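Local structure of sucrose 6(F)-phosphate phosphorylase (Thermoanaerobacterium thermosaccharolyticum DSM 571, 6S9V) at residues A[19-24]-A[47-52]; A[107-112]-A[123-128]; A[151-156]-A[166-171]. The protein is a phosphorylase of the alpha-amylase family, built round a parallel eight-stranded beta/alpha (TIM) barrel with a separate antiparallel sheet near its C terminus. One frame throughout, in Å; residues are numbered along the deposited sequence.

Contact 1: A[19-24]-A[47-52]; sequences NKVQLI and DVFGGV
Leu-23 lies over one face of the Phe-49 ring, the two side chains crossing at a slant. The CB of Leu-23 sits 3.5 Å from the Phe-49 ring centroid, only 2° off the ring normal, a CH-pi contact over the middle of the face. Farther out, CG stands anti to the backbone N (chi1 171°), a turn that carries CD1 along the same face to within 3.8 Å of Phe-49 CZ, while CD2 leans toward Val-52 CG1 at 4.3 Å. The opposite face of the ring is occupied by Val-48 CG1, from the preceding residue, and Val-21 O lies at its edge. The ring is thus sandwiched between two aliphatic groups.

Strands 22-25 and 51-54 are the first two neighbours in the TIM barrel, joined through helix 34-44 as a beta-alpha-beta unit, and this contact is where they come together. Leu-23 N donates to Gly-51 O at 2.9 Å, parallel pairing that Leu-23 continues with His-53. Just before the strands, Gly-50 N donates to Val-21 O at 2.8 Å. On the other side of the sheet from Leu-23 and Val-52, Gln-22 packs its CB against Gly-51 O at 3.4 Å and extends its amide to Gln-390, on the barrel's closing strand. Ile-441 of helix 432-446 covers both Val-21 and Val-48.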
ATOM      1  N   ASN A  19     -15.704   0.638  -8.910  1.00 23.33           N
ATOM      2  CA  ASN A  19     -14.734   1.524  -9.556  1.00 22.05           C
ATOM      3  C   ASN A  19     -14.870   2.957  -9.044  1.00 21.02           C
ATOM      4  O   ASN A  19     -15.119   3.900  -9.803  1.00 20.14           O
ATOM      5  CB  ASN A  19     -14.897   1.468 -11.073  1.00 23.06           C
ATOM      6  CG  ASN A  19     -13.820   2.254 -11.800  1.00 22.32           C
ATOM      7  OD1 ASN A  19     -12.712   2.425 -11.285  1.00 20.97           O
ATOM      8  ND2 ASN A  19     -14.143   2.753 -12.985  1.00 22.73           N
ATOM      9  N   LYS A  20     -14.666   3.126  -7.745  1.00 21.27           N
ATOM     10  CA  LYS A  20     -14.764   4.434  -7.113  1.00 20.45           C
ATOM     11  C   LYS A  20     -13.502   4.708  -6.313  1.00 19.15           C
ATOM     12  O   LYS A  20     -12.790   3.792  -5.898  1.00 19.22           O
ATOM     13  CB  LYS A  20     -16.007   4.543  -6.225  1.00 22.98           C
ATOM     14  CG  LYS A  20     -17.306   4.399  -7.015  1.00 26.86           C
ATOM     15  CD  LYS A  20     -18.487   5.040  -6.321  1.00 31.81           C
ATOM     16  CE  LYS A  20     -19.776   4.810  -7.110  1.00 34.52           C
ATOM     17  NZ  LYS A  20     -19.592   5.008  -8.582  1.00 36.96           N
ATOM     18  N   VAL A  21     -13.225   5.997  -6.113  1.00 19.46           N
ATOM     19  CA  VAL A  21     -12.038   6.388  -5.374  1.00 18.11           C
ATOM     20  C   VAL A  21     -12.124   5.876  -3.940  1.00 17.05           C
ATOM     21  O   VAL A  21     -13.184   5.919  -3.297  1.00 17.69           O
ATOM     22  CB  VAL A  21     -11.880   7.919  -5.426  1.00 19.34           C
ATOM     23  CG1 VAL A  21     -10.690   8.355  -4.613  1.00 21.49           C
ATOM     24  CG2 VAL A  21     -11.758   8.398  -6.869  1.00 19.92           C
ATOM     25  N   GLN A  22     -10.994   5.404  -3.424  1.00 15.87           N
ATOM     26  CA  GLN A  22     -10.909   4.906  -2.057  1.00 16.18           C
ATOM     27  C   GLN A  22      -9.954   5.758  -1.230  1.00 16.84           C
ATOM     28  O   GLN A  22      -9.014   6.350  -1.754  1.00 18.72           O
ATOM     29  CB  GLN A  22     -10.421   3.465  -2.036  1.00 18.37           C
ATOM     30  CG  GLN A  22     -11.290   2.518  -2.857  1.00 22.83           C
ATOM     31  CD  GLN A  22     -10.810   1.093  -2.788  1.00 27.66           C
ATOM     32  OE1 GLN A  22      -9.631   0.834  -2.561  1.00 27.94           O
ATOM     33  NE2 GLN A  22     -11.724   0.152  -2.990  1.00 30.85           N
ATOM     34  N   LEU A  23     -10.194   5.785   0.070  1.00 15.87           N
ATOM     35  CA  LEU A  23      -9.349   6.494   1.026  1.00 16.50           C
ATOM     36  C   LEU A  23      -8.396   5.509   1.700  1.00 18.02           C
ATOM     37  O   LEU A  23      -8.787   4.378   2.023  1.00 20.32           O
ATOM     38  CB  LEU A  23     -10.219   7.184   2.085  1.00 17.85           C
ATOM     39  CG  LEU A  23      -9.505   7.807   3.297  1.00 20.29           C
ATOM     40  CD1 LEU A  23      -8.762   9.059   2.885  1.00 19.89           C
ATOM     41  CD2 LEU A  23     -10.490   8.112   4.420  1.00 22.89           C
ATOM     42  N   ILE A  24      -7.146   5.930   1.900  1.00 17.10           N
ATOM     43  CA  ILE A  24      -6.202   5.227   2.764  1.00 16.50           C
ATOM     44  C   ILE A  24      -5.972   6.092   3.995  1.00 17.62           C
ATOM     45  O   ILE A  24      -5.563   7.247   3.863  1.00 18.17           O
ATOM     46  CB  ILE A  24      -4.850   4.958   2.078  1.00 17.55           C
ATOM     47  CG1 ILE A  24      -5.015   4.218   0.751  1.00 18.44           C
ATOM     48  CG2 ILE A  24      -3.939   4.174   3.014  1.00 20.35           C
ATOM     49  CD1 ILE A  24      -3.792   4.353  -0.145  1.00 20.09           C
ATOM     50  N   ASP A  47     -19.934  10.705  -0.432  1.00 22.97           N
ATOM     51  CA  ASP A  47     -19.892  10.295  -1.834  1.00 21.01           C
ATOM     52  C   ASP A  47     -18.529  10.580  -2.452  1.00 20.63           C
ATOM     53  O   ASP A  47     -18.365  10.499  -3.675  1.00 19.80           O
ATOM     54  CB  ASP A  47     -21.010  10.960  -2.638  1.00 20.57           C
ATOM     55  CG  ASP A  47     -20.893  12.471  -2.679  1.00 21.08           C
ATOM     56  OD1 ASP A  47     -20.230  13.053  -1.795  1.00 21.58           O
ATOM     57  OD2 ASP A  47     -21.454  13.069  -3.610  1.00 22.20           O
ATOM     58  N   VAL A  48     -17.537  10.862  -1.620  1.00 20.84           N
ATOM     59  CA  VAL A  48     -16.182  11.090  -2.089  1.00 21.03           C
ATOM     60  C   VAL A  48     -15.440   9.762  -2.166  1.00 19.96           C
ATOM     61  O   VAL A  48     -14.575   9.586  -3.032  1.00 19.02           O
ATOM     62  CB  VAL A  48     -15.471  12.091  -1.159  1.00 20.29           C
ATOM     63  CG1 VAL A  48     -13.981  12.196  -1.498  1.00 19.90           C
ATOM     64  CG2 VAL A  48     -16.156  13.464  -1.252  1.00 20.46           C
ATOM     65  N   PHE A  49     -15.769   8.811  -1.291  1.00 18.34           N
ATOM     66  CA  PHE A  49     -15.081   7.528  -1.269  1.00 17.87           C
ATOM     67  C   PHE A  49     -16.080   6.385  -1.373  1.00 18.97           C
ATOM     68  O   PHE A  49     -17.152   6.421  -0.761  1.00 19.78           O
ATOM     69  CB  PHE A  49     -14.240   7.369  -0.011  1.00 17.79           C
ATOM     70  CG  PHE A  49     -13.197   8.424   0.132  1.00 18.51           C
ATOM     71  CD1 PHE A  49     -12.170   8.520  -0.788  1.00 18.63           C
ATOM     72  CD2 PHE A  49     -13.247   9.327   1.172  1.00 19.46           C
ATOM     73  CE1 PHE A  49     -11.212   9.504  -0.675  1.00 19.24           C
ATOM     74  CE2 PHE A  49     -12.285  10.303   1.292  1.00 20.20           C
ATOM     75  CZ  PHE A  49     -11.275  10.392   0.370  1.00 19.23           C
ATOM     76  N   GLY A  50     -15.722   5.382  -2.168  1.00 18.89           N
ATOM     77  CA  GLY A  50     -16.487   4.151  -2.239  1.00 19.16           C
ATOM     78  C   GLY A  50     -15.924   3.076  -1.333  1.00 20.13           C
ATOM     79  O   GLY A  50     -16.571   2.048  -1.098  1.00 21.97           O
ATOM     80  N   GLY A  51     -14.704   3.291  -0.840  1.00 18.74           N
ATOM     81  CA  GLY A  51     -14.057   2.334   0.038  1.00 19.46           C
ATOM     82  C   GLY A  51     -12.998   3.016   0.877  1.00 19.51           C
ATOM     83  O   GLY A  51     -12.568   4.131   0.576  1.00 19.06           O
ATOM     84  N   VAL A  52     -12.570   2.323   1.931  1.00 17.22           N
ATOM     85  CA  VAL A  52     -11.567   2.844   2.863  1.00 17.13           C
ATOM     86  C   VAL A  52     -10.616   1.707   3.218  1.00 18.09           C
ATOM     87  O   VAL A  52     -11.057   0.652   3.692  1.00 19.55           O
ATOM     88  CB  VAL A  52     -12.195   3.413   4.148  1.00 20.04           C
ATOM     89  CG1 VAL A  52     -11.096   3.949   5.088  1.00 21.51           C
ATOM     90  CG2 VAL A  52     -13.226   4.490   3.836  1.00 21.24           C
TER

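Contact 2: A[107-112]-A[123-128]; sequences IYFQDF and DMFITL
Phe-109 turns the edge of its ring onto the face of Phe-125 in a T-shaped pair, with centroids 4.9 Å apart and planes at 89°. The atom that does the touching is Phe-109 CD1, poised over the centre of the Phe-125 ring and nearly equidistant from its carbons. On the opposite face of that ring lies CB of the preceding residue, Met-124, so both faces are occupied. The rim of the ring is directed into the helix backbone: Phe-125 CZ comes within 3.5 Å of Phe-109 N and also meets Tyr-108 CB at 3.8 Å. Phe-125 has CG anti to its carbonyl carbon (chi1 -48°), which carries the ring toward the helix, CZ leading.

On one flank, Met-124 bends at its last torsion (chi3 70°) and brings CE over one face of the Tyr-108 ring, 4.3 Å from the centroid, with SD placed obliquely in a Met-aromatic contact. Ile-107 CG2 takes the other face of the tyrosine. On the other flank, the Phe-112 ring meets that of Phe-125 obliquely, planes inclined to each other, and Phe-112 CZ touches Thr-127 CG2 at 3.8 Å.

Farther out, Ile-180 of strand 179-181 packs on both Phe-109 and Phe-125, and Leu-188 and Val-189 of helix 187-202 lie against Met-124. The loop itself is pinned by polar bonds: Lys-130 NZ reaches both Phe-125 O and Asp-123 OD1, and Thr-127 OG1 is held by Asp-129. No hydrogen bond joins the two segments, whose union rests on apolar packing. Phe-109, Phe-112 and Phe-125 together make an aromatic cluster, anchoring the loop after helix 107-115 to that helix at the periphery of the amylase-like domain.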
ATOM      1  N   ILE A 107      -0.171 -14.136  22.312  1.00 21.69           N
ATOM      2  CA  ILE A 107      -0.206 -15.298  23.189  1.00 22.90           C
ATOM      3  C   ILE A 107       0.619 -16.428  22.581  1.00 22.52           C
ATOM      4  O   ILE A 107       1.311 -17.167  23.288  1.00 22.12           O
ATOM      5  CB  ILE A 107      -1.657 -15.735  23.459  1.00 23.17           C
ATOM      6  CG1 ILE A 107      -1.693 -16.838  24.522  1.00 23.90           C
ATOM      7  CG2 ILE A 107      -2.334 -16.195  22.160  1.00 22.93           C
ATOM      8  CD1 ILE A 107      -3.095 -17.259  24.940  1.00 26.08           C
ATOM      9  N   TYR A 108       0.595 -16.542  21.250  1.00 22.61           N
ATOM     10  CA  TYR A 108       1.290 -17.641  20.587  1.00 25.46           C
ATOM     11  C   TYR A 108       2.781 -17.590  20.883  1.00 23.11           C
ATOM     12  O   TYR A 108       3.386 -18.587  21.288  1.00 23.24           O
ATOM     13  CB  TYR A 108       1.047 -17.563  19.081  1.00 28.93           C
ATOM     14  CG  TYR A 108      -0.408 -17.360  18.727  1.00 30.66           C
ATOM     15  CD1 TYR A 108      -1.342 -18.359  18.930  1.00 31.71           C
ATOM     16  CD2 TYR A 108      -0.849 -16.139  18.235  1.00 33.41           C
ATOM     17  CE1 TYR A 108      -2.676 -18.159  18.624  1.00 33.84           C
ATOM     18  CE2 TYR A 108      -2.180 -15.930  17.931  1.00 36.06           C
ATOM     19  CZ  TYR A 108      -3.086 -16.945  18.129  1.00 36.71           C
ATOM     20  OH  TYR A 108      -4.413 -16.737  17.829  1.00 41.19           O
ATOM     21  N   PHE A 109       3.391 -16.416  20.713  1.00 21.32           N
ATOM     22  CA  PHE A 109       4.826 -16.320  20.936  1.00 21.97           C
ATOM     23  C   PHE A 109       5.190 -16.238  22.413  1.00 24.06           C
ATOM     24  O   PHE A 109       6.236 -16.765  22.813  1.00 26.04           O
ATOM     25  CB  PHE A 109       5.414 -15.119  20.206  1.00 20.08           C
ATOM     26  CG  PHE A 109       6.905 -15.175  20.108  1.00 20.64           C
ATOM     27  CD1 PHE A 109       7.517 -16.067  19.240  1.00 21.90           C
ATOM     28  CD2 PHE A 109       7.699 -14.378  20.906  1.00 22.50           C
ATOM     29  CE1 PHE A 109       8.890 -16.147  19.165  1.00 24.21           C
ATOM     30  CE2 PHE A 109       9.069 -14.447  20.824  1.00 23.94           C
ATOM     31  CZ  PHE A 109       9.666 -15.329  19.952  1.00 23.36           C
ATOM     32  N   GLN A 110       4.367 -15.590  23.242  1.00 22.47           N
ATOM     33  CA  GLN A 110       4.682 -15.557  24.667  1.00 22.28           C
ATOM     34  C   GLN A 110       4.607 -16.954  25.277  1.00 25.04           C
ATOM     35  O   GLN A 110       5.389 -17.286  26.177  1.00 26.63           O
ATOM     36  CB  GLN A 110       3.780 -14.566  25.404  1.00 23.52           C
ATOM     37  CG  GLN A 110       4.143 -13.122  25.055  1.00 27.31           C
ATOM     38  CD  GLN A 110       3.477 -12.087  25.935  1.00 31.16           C
ATOM     39  OE1 GLN A 110       4.155 -11.212  26.487  1.00 36.14           O
ATOM     40  NE2 GLN A 110       2.163 -12.175  26.083  1.00 27.56           N
ATOM     41  N   ASP A 111       3.663 -17.779  24.815  1.00 25.37           N
ATOM     42  CA  ASP A 111       3.609 -19.161  25.284  1.00 26.44           C
ATOM     43  C   ASP A 111       4.874 -19.905  24.879  1.00 27.12           C
ATOM     44  O   ASP A 111       5.458 -20.641  25.682  1.00 27.88           O
ATOM     45  CB  ASP A 111       2.370 -19.854  24.718  1.00 28.07           C
ATOM     46  CG  ASP A 111       2.083 -21.183  25.386  1.00 34.32           C
ATOM     47  OD1 ASP A 111       1.512 -21.179  26.496  1.00 38.04           O
ATOM     48  OD2 ASP A 111       2.416 -22.230  24.798  1.00 36.83           O
ATOM     49  N   PHE A 112       5.337 -19.674  23.650  1.00 27.48           N
ATOM     50  CA  PHE A 112       6.566 -20.295  23.177  1.00 28.50           C
ATOM     51  C   PHE A 112       7.767 -19.856  24.001  1.00 29.51           C
ATOM     52  O   PHE A 112       8.618 -20.678  24.356  1.00 31.94           O
ATOM     53  CB  PHE A 112       6.788 -19.950  21.705  1.00 28.94           C
ATOM     54  CG  PHE A 112       8.143 -20.337  21.197  1.00 29.50           C
ATOM     55  CD1 PHE A 112       8.475 -21.667  21.030  1.00 30.57           C
ATOM     56  CD2 PHE A 112       9.095 -19.373  20.920  1.00 30.84           C
ATOM     57  CE1 PHE A 112       9.724 -22.031  20.581  1.00 33.04           C
ATOM     58  CE2 PHE A 112      10.350 -19.730  20.468  1.00 32.86           C
ATOM     59  CZ  PHE A 112      10.663 -21.062  20.296  1.00 33.05           C
ATOM     60  N   ASP A 123       5.630 -24.533  16.533  1.00 30.03           N
ATOM     61  CA  ASP A 123       5.744 -24.737  15.092  1.00 31.22           C
ATOM     62  C   ASP A 123       5.233 -23.558  14.274  1.00 28.17           C
ATOM     63  O   ASP A 123       5.430 -23.546  13.053  1.00 27.34           O
ATOM     64  CB  ASP A 123       4.973 -26.005  14.700  1.00 35.19           C
ATOM     65  CG  ASP A 123       5.243 -26.448  13.266  1.00 35.77           C
ATOM     66  OD1 ASP A 123       6.424 -26.548  12.877  1.00 33.23           O
ATOM     67  OD2 ASP A 123       4.264 -26.699  12.530  1.00 37.04           O
ATOM     68  N   MET A 124       4.586 -22.571  14.900  1.00 26.42           N
ATOM     69  CA  MET A 124       4.139 -21.398  14.161  1.00 25.50           C
ATOM     70  C   MET A 124       5.292 -20.489  13.761  1.00 24.51           C
ATOM     71  O   MET A 124       5.118 -19.642  12.878  1.00 23.43           O
ATOM     72  CB  MET A 124       3.134 -20.590  14.986  1.00 26.34           C
ATOM     73  CG  MET A 124       1.818 -21.284  15.228  1.00 27.38           C
ATOM     74  SD  MET A 124       0.704 -20.316  16.262  1.00 27.00           S
ATOM     75  CE  MET A 124       0.303 -18.984  15.146  1.00 26.32           C
ATOM     76  N   PHE A 125       6.462 -20.652  14.376  1.00 25.51           N
ATOM     77  CA  PHE A 125       7.577 -19.732  14.205  1.00 24.44           C
ATOM     78  C   PHE A 125       8.753 -20.428  13.538  1.00 24.90           C
ATOM     79  O   PHE A 125       8.881 -21.656  13.561  1.00 24.65           O
ATOM     80  CB  PHE A 125       7.978 -19.145  15.566  1.00 23.77           C
ATOM     81  CG  PHE A 125       6.799 -18.641  16.351  1.00 23.46           C
ATOM     82  CD1 PHE A 125       6.110 -17.517  15.932  1.00 21.40           C
ATOM     83  CD2 PHE A 125       6.347 -19.322  17.469  1.00 25.61           C
ATOM     84  CE1 PHE A 125       5.003 -17.060  16.632  1.00 23.59           C
ATOM     85  CE2 PHE A 125       5.241 -18.877  18.164  1.00 24.75           C
ATOM     86  CZ  PHE A 125       4.567 -17.753  17.744  1.00 24.90           C
ATOM     87  N   ILE A 126       9.601 -19.619  12.910  1.00 24.94           N
ATOM     88  CA  ILE A 126      10.735 -20.145  12.136  1.00 26.36           C
ATOM     89  C   ILE A 126      11.923 -20.177  13.090  1.00 25.94           C
ATOM     90  O   ILE A 126      12.802 -19.316  13.086  1.00 24.95           O
ATOM     91  CB  ILE A 126      11.008 -19.320  10.872  1.00 28.31           C
ATOM     92  CG1 ILE A 126       9.751 -19.228  10.002  1.00 26.82           C
ATOM     93  CG2 ILE A 126      12.153 -19.938  10.076  1.00 31.46           C
ATOM     94  CD1 ILE A 126       9.901 -18.324   8.784  1.00 24.28           C
ATOM     95  N   THR A 127      11.929 -21.180  13.960  1.00 27.84           N
ATOM     96  CA  THR A 127      13.142 -21.500  14.696  1.00 31.25           C
ATOM     97  C   THR A 127      14.221 -21.896  13.692  1.00 32.71           C
ATOM     98  O   THR A 127      13.935 -22.532  12.672  1.00 30.45           O
ATOM     99  CB  THR A 127      12.882 -22.615  15.705  1.00 32.41           C
ATOM    100  OG1 THR A 127      12.115 -23.655  15.088  1.00 33.13           O
ATOM    101  CG2 THR A 127      12.119 -22.071  16.914  1.00 31.28           C
ATOM    102  N   LEU A 128      15.462 -21.488  13.956  1.00 35.18           N
ATOM    103  CA  LEU A 128      16.492 -21.609  12.929  1.00 36.26           C
ATOM    104  C   LEU A 128      16.813 -23.062  12.583  1.00 37.80           C
ATOM    105  O   LEU A 128      17.427 -23.311  11.540  1.00 37.93           O
ATOM    106  CB  LEU A 128      17.773 -20.890  13.357  1.00 35.18           C
ATOM    107  CG  LEU A 128      17.696 -19.373  13.553  1.00 34.95           C
ATOM    108  CD1 LEU A 128      19.093 -18.770  13.432  1.00 37.54           C
ATOM    109  CD2 LEU A 128      16.747 -18.689  12.609  1.00 33.38           C
TER

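Contact 3: A[151-156]-A[166-171]; sequences LPYSTF and KVWTTF
Strands 153-156 and 166-168 run antiparallel, their axes 4.6 Å apart at closest approach, with Ser-154 and Val-167 as a hydrogen-bonded pair whose two N-to-O bonds are each 3.0 Å. Beyond the strand, Thr-169 N donates to Pro-152 O at 2.8 Å from well above the carbonyl plane. That same oxygen lies over a face of the Trp-168 indole, 3.3 Å from CD2, while Pro-152 CG rests against CZ2 at 3.5 Å. Two hydroxyls meet beside this bond: Ser-154 OG and Thr-169 OG1 share a hydrogen bond of 2.8 Å, and Ser-154 OG is also bonded to Ser-177 N.

The strands form a beta hairpin, a two-stranded sheet separate from the barrel. On one face, Lys-166 runs beside Tyr-153 and Thr-155, all pointing the same way; its CE packs on Tyr-153 CE1 at 3.7 Å, and its CG lies against the Thr-155 hydroxyl. On the face carrying Ser-154, Val-167 CG2 stands between the backbone N and the carbonyl carbon (chi1 -60° for CG1), where it touches Phe-156 CE2 at 3.6 Å. Phe-109 and Phe-112 of helix 107-115 also pack on Val-167.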
ATOM      1  N   LEU A 151      20.414  -8.281  10.906  1.00 32.02           N
ATOM      2  CA  LEU A 151      20.333  -9.733  10.906  1.00 31.07           C
ATOM      3  C   LEU A 151      18.872 -10.142  10.800  1.00 28.05           C
ATOM      4  O   LEU A 151      18.017  -9.547  11.466  1.00 26.96           O
ATOM      5  CB  LEU A 151      20.942 -10.334  12.176  1.00 32.06           C
ATOM      6  CG  LEU A 151      22.452 -10.161  12.352  1.00 33.07           C
ATOM      7  CD1 LEU A 151      22.868 -10.655  13.733  1.00 34.06           C
ATOM      8  CD2 LEU A 151      23.208 -10.900  11.260  1.00 33.82           C
ATOM      9  N   PRO A 152      18.554 -11.169   9.993  1.00 28.52           N
ATOM     10  CA  PRO A 152      17.146 -11.537   9.799  1.00 27.92           C
ATOM     11  C   PRO A 152      16.604 -12.455  10.883  1.00 29.75           C
ATOM     12  O   PRO A 152      15.670 -13.219  10.634  1.00 27.48           O
ATOM     13  CB  PRO A 152      17.164 -12.243   8.436  1.00 25.44           C
ATOM     14  CG  PRO A 152      18.516 -12.919   8.415  1.00 27.86           C
ATOM     15  CD  PRO A 152      19.454 -11.961   9.127  1.00 30.45           C
ATOM     16  N   TYR A 153      17.166 -12.377  12.087  1.00 30.03           N
ATOM     17  CA  TYR A 153      16.702 -13.189  13.201  1.00 27.34           C
ATOM     18  C   TYR A 153      16.977 -12.449  14.502  1.00 26.51           C
ATOM     19  O   TYR A 153      17.729 -11.469  14.546  1.00 25.71           O
ATOM     20  CB  TYR A 153      17.359 -14.580  13.212  1.00 26.12           C
ATOM     21  CG  TYR A 153      18.863 -14.557  13.139  1.00 29.33           C
ATOM     22  CD1 TYR A 153      19.628 -14.338  14.273  1.00 31.73           C
ATOM     23  CD2 TYR A 153      19.516 -14.769  11.936  1.00 32.05           C
ATOM     24  CE1 TYR A 153      21.008 -14.314  14.207  1.00 35.30           C
ATOM     25  CE2 TYR A 153      20.891 -14.751  11.860  1.00 35.61           C
ATOM     26  CZ  TYR A 153      21.631 -14.526  12.998  1.00 37.82           C
ATOM     27  OH  TYR A 153      23.004 -14.504  12.922  1.00 41.64           O
ATOM     28  N   SER A 154      16.345 -12.940  15.566  1.00 25.90           N
ATOM     29  CA  SER A 154      16.449 -12.360  16.894  1.00 26.20           C
ATOM     30  C   SER A 154      16.583 -13.487  17.909  1.00 27.24           C
ATOM     31  O   SER A 154      16.083 -14.598  17.697  1.00 26.86           O
ATOM     32  CB  SER A 154      15.225 -11.497  17.236  1.00 23.19           C
ATOM     33  OG  SER A 154      15.134 -10.357  16.396  1.00 22.12           O
ATOM     34  N   THR A 155      17.229 -13.173  19.031  1.00 27.28           N
ATOM     35  CA  THR A 155      17.510 -14.137  20.087  1.00 28.51           C
ATOM     36  C   THR A 155      16.612 -13.870  21.289  1.00 29.54           C
ATOM     37  O   THR A 155      16.465 -12.723  21.724  1.00 28.85           O
ATOM     38  CB  THR A 155      18.982 -14.066  20.502  1.00 30.17           C
ATOM     39  OG1 THR A 155      19.805 -14.294  19.352  1.00 31.76           O
ATOM     40  CG2 THR A 155      19.301 -15.113  21.568  1.00 32.41           C
ATOM     41  N   PHE A 156      16.009 -14.929  21.814  1.00 29.88           N
ATOM     42  CA  PHE A 156      15.128 -14.837  22.965  1.00 30.10           C
ATOM     43  C   PHE A 156      15.521 -15.891  23.987  1.00 33.61           C
ATOM     44  O   PHE A 156      16.121 -16.914  23.654  1.00 33.97           O
ATOM     45  CB  PHE A 156      13.661 -15.019  22.568  1.00 28.74           C
ATOM     46  CG  PHE A 156      13.168 -13.990  21.601  1.00 28.08           C
ATOM     47  CD1 PHE A 156      12.608 -12.807  22.053  1.00 28.66           C
ATOM     48  CD2 PHE A 156      13.268 -14.201  20.237  1.00 27.49           C
ATOM     49  CE1 PHE A 156      12.149 -11.865  21.159  1.00 27.92           C
ATOM     50  CE2 PHE A 156      12.818 -13.262  19.346  1.00 26.71           C
ATOM     51  CZ  PHE A 156      12.258 -12.092  19.804  1.00 27.80           C
ATOM     52  N   LYS A 166      17.045 -18.668  18.802  1.00 33.39           N
ATOM     53  CA  LYS A 166      16.918 -17.731  17.699  1.00 32.31           C
ATOM     54  C   LYS A 166      15.709 -18.098  16.856  1.00 30.80           C
ATOM     55  O   LYS A 166      15.458 -19.278  16.596  1.00 32.88           O
ATOM     56  CB  LYS A 166      18.177 -17.744  16.832  1.00 35.39           C
ATOM     57  CG  LYS A 166      19.402 -17.187  17.526  1.00 38.72           C
ATOM     58  CD  LYS A 166      20.608 -17.192  16.600  1.00 42.11           C
ATOM     59  CE  LYS A 166      21.741 -16.358  17.171  1.00 43.34           C
ATOM     60  NZ  LYS A 166      22.502 -17.098  18.198  1.00 44.04           N
ATOM     61  N   VAL A 167      14.939 -17.081  16.468  1.00 27.64           N
ATOM     62  CA  VAL A 167      13.824 -17.248  15.550  1.00 25.88           C
ATOM     63  C   VAL A 167      13.939 -16.179  14.472  1.00 24.42           C
ATOM     64  O   VAL A 167      14.494 -15.097  14.693  1.00 24.22           O
ATOM     65  CB  VAL A 167      12.441 -17.164  16.240  1.00 28.62           C
ATOM     66  CG1 VAL A 167      12.311 -18.247  17.296  1.00 31.03           C
ATOM     67  CG2 VAL A 167      12.228 -15.790  16.837  1.00 30.98           C
ATOM     68  N   TRP A 168      13.402 -16.488  13.300  1.00 24.31           N
ATOM     69  CA  TRP A 168      13.495 -15.578  12.170  1.00 24.50           C
ATOM     70  C   TRP A 168      12.660 -14.327  12.417  1.00 23.44           C
ATOM     71  O   TRP A 168      11.498 -14.403  12.837  1.00 24.09           O
ATOM     72  CB  TRP A 168      13.039 -16.295  10.900  1.00 26.15           C
ATOM     73  CG  TRP A 168      13.720 -15.821   9.661  1.00 27.78           C
ATOM     74  CD1 TRP A 168      13.229 -14.961   8.721  1.00 27.65           C
ATOM     75  CD2 TRP A 168      15.048 -16.154   9.249  1.00 30.69           C
ATOM     76  NE1 TRP A 168      14.165 -14.757   7.731  1.00 28.75           N
ATOM     77  CE2 TRP A 168      15.292 -15.477   8.038  1.00 30.90           C
ATOM     78  CE3 TRP A 168      16.053 -16.965   9.786  1.00 35.78           C
ATOM     79  CZ2 TRP A 168      16.499 -15.592   7.348  1.00 34.53           C
ATOM     80  CZ3 TRP A 168      17.254 -17.078   9.099  1.00 40.56           C
ATOM     81  CH2 TRP A 168      17.464 -16.392   7.894  1.00 38.87           C
ATOM     82  N   THR A 169      13.263 -13.166  12.147  1.00 21.89           N
ATOM     83  CA  THR A 169      12.581 -11.875  12.259  1.00 21.77           C
ATOM     84  C   THR A 169      13.089 -11.032  11.092  1.00 21.93           C
ATOM     85  O   THR A 169      14.172 -10.444  11.174  1.00 22.60           O
ATOM     86  CB  THR A 169      12.838 -11.199  13.605  1.00 22.96           C
ATOM     87  OG1 THR A 169      14.242 -10.956  13.786  1.00 23.67           O
ATOM     88  CG2 THR A 169      12.340 -12.087  14.743  1.00 22.75           C
ATOM     89  N   THR A 170      12.315 -11.004  10.001  1.00 21.08           N
ATOM     90  CA  THR A 170      12.712 -10.253   8.813  1.00 21.97           C
ATOM     91  C   THR A 170      12.786  -8.760   9.098  1.00 21.22           C
ATOM     92  O   THR A 170      13.685  -8.073   8.605  1.00 21.50           O
ATOM     93  CB  THR A 170      11.722 -10.519   7.674  1.00 24.09           C
ATOM     94  OG1 THR A 170      11.809 -11.887   7.267  1.00 23.80           O
ATOM     95  CG2 THR A 170      12.001  -9.615   6.483  1.00 27.28           C
ATOM     96  N   PHE A 171      11.834  -8.239   9.867  1.00 22.01           N
ATOM     97  CA  PHE A 171      11.715  -6.820  10.153  1.00 24.77           C
ATOM     98  C   PHE A 171      11.878  -6.562  11.645  1.00 24.67           C
ATOM     99  O   PHE A 171      11.701  -7.453  12.476  1.00 24.57           O
ATOM    100  CB  PHE A 171      10.353  -6.276   9.705  1.00 24.79           C
ATOM    101  CG  PHE A 171      10.057  -6.500   8.262  1.00 23.37           C
ATOM    102  CD1 PHE A 171      10.603  -5.670   7.307  1.00 22.42           C
ATOM    103  CD2 PHE A 171       9.232  -7.544   7.857  1.00 23.93           C
ATOM    104  CE1 PHE A 171      10.324  -5.855   5.971  1.00 25.31           C
ATOM    105  CE2 PHE A 171       8.960  -7.742   6.518  1.00 24.52           C
ATOM    106  CZ  PHE A 171       9.516  -6.902   5.573  1.00 25.25           C
TER

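How the contacts relate
From the N terminus, contact 1 closes first, bringing strand 22-25 beside strand 51-54 in the barrel wall after the chain has passed through helix 34-44. Contact 2 then folds the loop at 123-128 back on helix 107-115, and contact 3 closes the hairpin of strands 153-157 and 164-168. The three follow in series, neither nesting nor crossing. Contacts 2 and 3, with centres about 12 Å apart, touch: Trp-168 N probably bonds to Ile-126 O, Leu-128 packs on Trp-168 and Lys-166, and Phe-109 meets Phe-156 edge-to-face. Contact 1 lies on the opposite side of the chain's centre from both, about 38 Å away between centres.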